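Local coordinates for S locus protein 11 (Brassica campestris, PDB 6KYW) that probably acts as the secreted, cysteine-rich pollen signal of self-incompatibility, the ligand that the stigma uses to recognise self pollen, at residues R4-L9 against H39-K44. Residues are numbered along the deposited sequence; the frame is centred on the assembly and turned at random.
Sequences RGFRKL and HSCDCK
Phe6 lays one face of its ring against Cys41: Cys41 CB sits 3.8 Å from the Phe6 ring centroid, 24° off the normal, in a CH-pi contact, while Cys41 SG lies obliquely beside the ring. The ring gets there because CG is tucked between the backbone N and the carbonyl carbon (chi1 54°), which lets it lean over the neighbouring strand. With an alanine here, Cys41 and its disulfide to Cys20 would probably lose the ring that covers them, leaving a gap beside SG. The strands themselves are paired antiparallel by backbone hydrogen bonds: Lys8 and His39 exchange two at 2.9 Å (N to O each way), and Cys41 N gives one of 3.0 Å to Phe6 O; the return bond from Phe6 N to Cys41 O is weak. Next along the Phe6 face, His39 and Lys8 run side by side, with His39 CE1 3.4 Å from Lys8 CB. Two outside acceptors hold the imidazole in its rotation: Gly10 O takes ND1, and Glu16 OE2 accepts from NE2 and also makes a salt bridge with Lys8 NZ. On the opposite face of the sheet, the one carrying Ser40 and Asp42, Arg7 bends at chi3 (-63°) and lays its guanidinium over Ser40 CB; NH1 hydrogen-bonds Thr38 OG1, and NE bonds the backbone of another protein's chain. Ser40 OG donates to Asp42 OD2 at 2.6 Å. Strand 38-43 is central in this three-stranded, defensin-like sheet, between 5-9 and 29-33; helix 14-20 packs on the Phe6 face, stapled by Cys20-Cys41.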
loop_
_atom_site.group_PDB
_atom_site.type_symbol
_atom_site.label_atom_id
_atom_site.label_comp_id
_atom_site.label_asym_id
_atom_site.label_seq_id
_atom_site.Cartn_x
_atom_site.Cartn_y
_atom_site.Cartn_z
ATOM N N ARG C 4 17.561 -4.097 15.448
ATOM C CA ARG C 4 16.426 -4.894 15.873
ATOM C C ARG C 4 15.131 -4.163 15.572
ATOM O O ARG C 4 15.032 -2.944 15.737
ATOM C CB ARG C 4 16.520 -5.192 17.365
ATOM C CG ARG C 4 17.761 -5.962 17.746
ATOM C CD ARG C 4 17.576 -6.668 19.067
ATOM N NE ARG C 4 18.842 -7.206 19.549
ATOM C CZ ARG C 4 19.246 -7.135 20.813
ATOM N NH1 ARG C 4 18.483 -6.541 21.729
ATOM N NH2 ARG C 4 20.414 -7.657 21.163
ATOM N N GLY C 5 14.145 -4.924 15.118
ATOM C CA GLY C 5 12.824 -4.394 14.861
ATOM C C GLY C 5 11.983 -5.418 14.133
ATOM O O GLY C 5 12.461 -6.487 13.744
ATOM N N PHE C 6 10.715 -5.072 13.949
ATOM C CA PHE C 6 9.810 -5.931 13.199
ATOM C C PHE C 6 8.735 -5.067 12.563
ATOM O O PHE C 6 8.598 -3.881 12.873
ATOM C CB PHE C 6 9.183 -6.993 14.099
ATOM C CG PHE C 6 8.502 -6.424 15.305
ATOM C CD1 PHE C 6 7.180 -6.002 15.239
ATOM C CD2 PHE C 6 9.187 -6.278 16.502
ATOM C CE1 PHE C 6 6.546 -5.466 16.361
ATOM C CE2 PHE C 6 8.559 -5.751 17.621
ATOM C CZ PHE C 6 7.231 -5.348 17.554
ATOM N N ARG C 7 7.951 -5.692 11.688
ATOM C CA ARG C 7 6.848 -5.037 11.000
ATOM C C ARG C 7 5.597 -5.893 11.127
ATOM O O ARG C 7 5.676 -7.123 11.203
ATOM C CB ARG C 7 7.180 -4.794 9.534
ATOM C CG ARG C 7 6.124 -4.001 8.783
ATOM C CD ARG C 7 6.559 -3.769 7.376
ATOM N NE ARG C 7 7.773 -2.972 7.358
ATOM C CZ ARG C 7 7.831 -1.682 7.682
ATOM N NH1 ARG C 7 6.738 -1.024 8.027
ATOM N NH2 ARG C 7 8.986 -1.044 7.652
ATOM N N LYS C 8 4.441 -5.230 11.153
ATOM C CA LYS C 8 3.149 -5.886 11.334
ATOM C C LYS C 8 2.071 -5.230 10.477
ATOM O O LYS C 8 2.160 -4.054 10.097
ATOM C CB LYS C 8 2.692 -5.828 12.793
ATOM C CG LYS C 8 3.222 -6.896 13.680
ATOM C CD LYS C 8 2.605 -6.720 15.056
ATOM C CE LYS C 8 3.299 -7.576 16.102
ATOM N NZ LYS C 8 2.797 -7.259 17.467
ATOM N N LEU C 9 1.020 -6.001 10.214
ATOM C CA LEU C 9 -0.193 -5.444 9.623
ATOM C C LEU C 9 -0.899 -4.516 10.604
ATOM O O LEU C 9 -0.977 -4.792 11.802
ATOM C CB LEU C 9 -1.161 -6.551 9.239
ATOM C CG LEU C 9 -1.346 -6.846 7.762
ATOM C CD1 LEU C 9 -0.027 -7.192 7.129
ATOM C CD2 LEU C 9 -2.336 -8.007 7.676
ATOM N N HIS C 39 2.826 -1.208 10.217
ATOM C CA HIS C 39 3.620 -0.409 11.149
ATOM C C HIS C 39 4.875 -1.190 11.546
ATOM O O HIS C 39 4.960 -2.413 11.364
ATOM C CB HIS C 39 2.805 -0.026 12.391
ATOM C CG HIS C 39 2.423 -1.191 13.252
ATOM N ND1 HIS C 39 1.354 -2.013 12.965
ATOM C CD2 HIS C 39 2.967 -1.670 14.395
ATOM C CE1 HIS C 39 1.262 -2.953 13.889
ATOM N NE2 HIS C 39 2.225 -2.763 14.772
ATOM N N SER C 40 5.865 -0.473 12.092
ATOM C CA SER C 40 7.106 -1.099 12.534
ATOM C C SER C 40 7.540 -0.603 13.911
ATOM O O SER C 40 7.288 0.543 14.298
ATOM C CB SER C 40 8.247 -0.858 11.533
ATOM O OG SER C 40 8.542 0.525 11.398
ATOM N N CYS C 41 8.217 -1.490 14.641
ATOM C CA CYS C 41 8.934 -1.158 15.872
ATOM C C CYS C 41 10.426 -1.034 15.566
ATOM O O CYS C 41 11.051 -1.995 15.110
ATOM C CB CYS C 41 8.698 -2.233 16.931
ATOM S SG CYS C 41 7.162 -2.022 17.882
ATOM N N ASP C 42 10.994 0.145 15.787
ATOM C CA ASP C 42 12.416 0.353 15.536
ATOM C C ASP C 42 13.007 1.191 16.664
ATOM O O ASP C 42 12.292 1.857 17.417
ATOM C CB ASP C 42 12.679 1.050 14.194
ATOM C CG ASP C 42 11.894 0.431 13.056
ATOM O OD1 ASP C 42 12.452 -0.419 12.326
ATOM O OD2 ASP C 42 10.704 0.787 12.899
ATOM N N CYS C 43 14.332 1.174 16.760
ATOM C CA CYS C 43 15.024 1.839 17.852
ATOM C C CYS C 43 16.045 2.807 17.291
ATOM O O CYS C 43 16.930 2.408 16.527
ATOM C CB CYS C 43 15.680 0.818 18.775
ATOM S SG CYS C 43 14.455 -0.354 19.450
ATOM N N LYS C 44 15.918 4.067 17.682
ATOM C CA LYS C 44 16.866 5.124 17.361
ATOM C C LYS C 44 18.073 5.154 18.310
ATOM O O LYS C 44 19.076 5.798 17.999
ATOM C CB LYS C 44 16.107 6.457 17.378
ATOM C CG LYS C 44 16.909 7.717 17.267
ATOM C CD LYS C 44 16.040 8.906 17.657
ATOM C CE LYS C 44 15.209 8.606 18.910
ATOM N NZ LYS C 44 14.554 9.842 19.442
HETATM O O HOH W 1 15.956 -0.630 15.517
#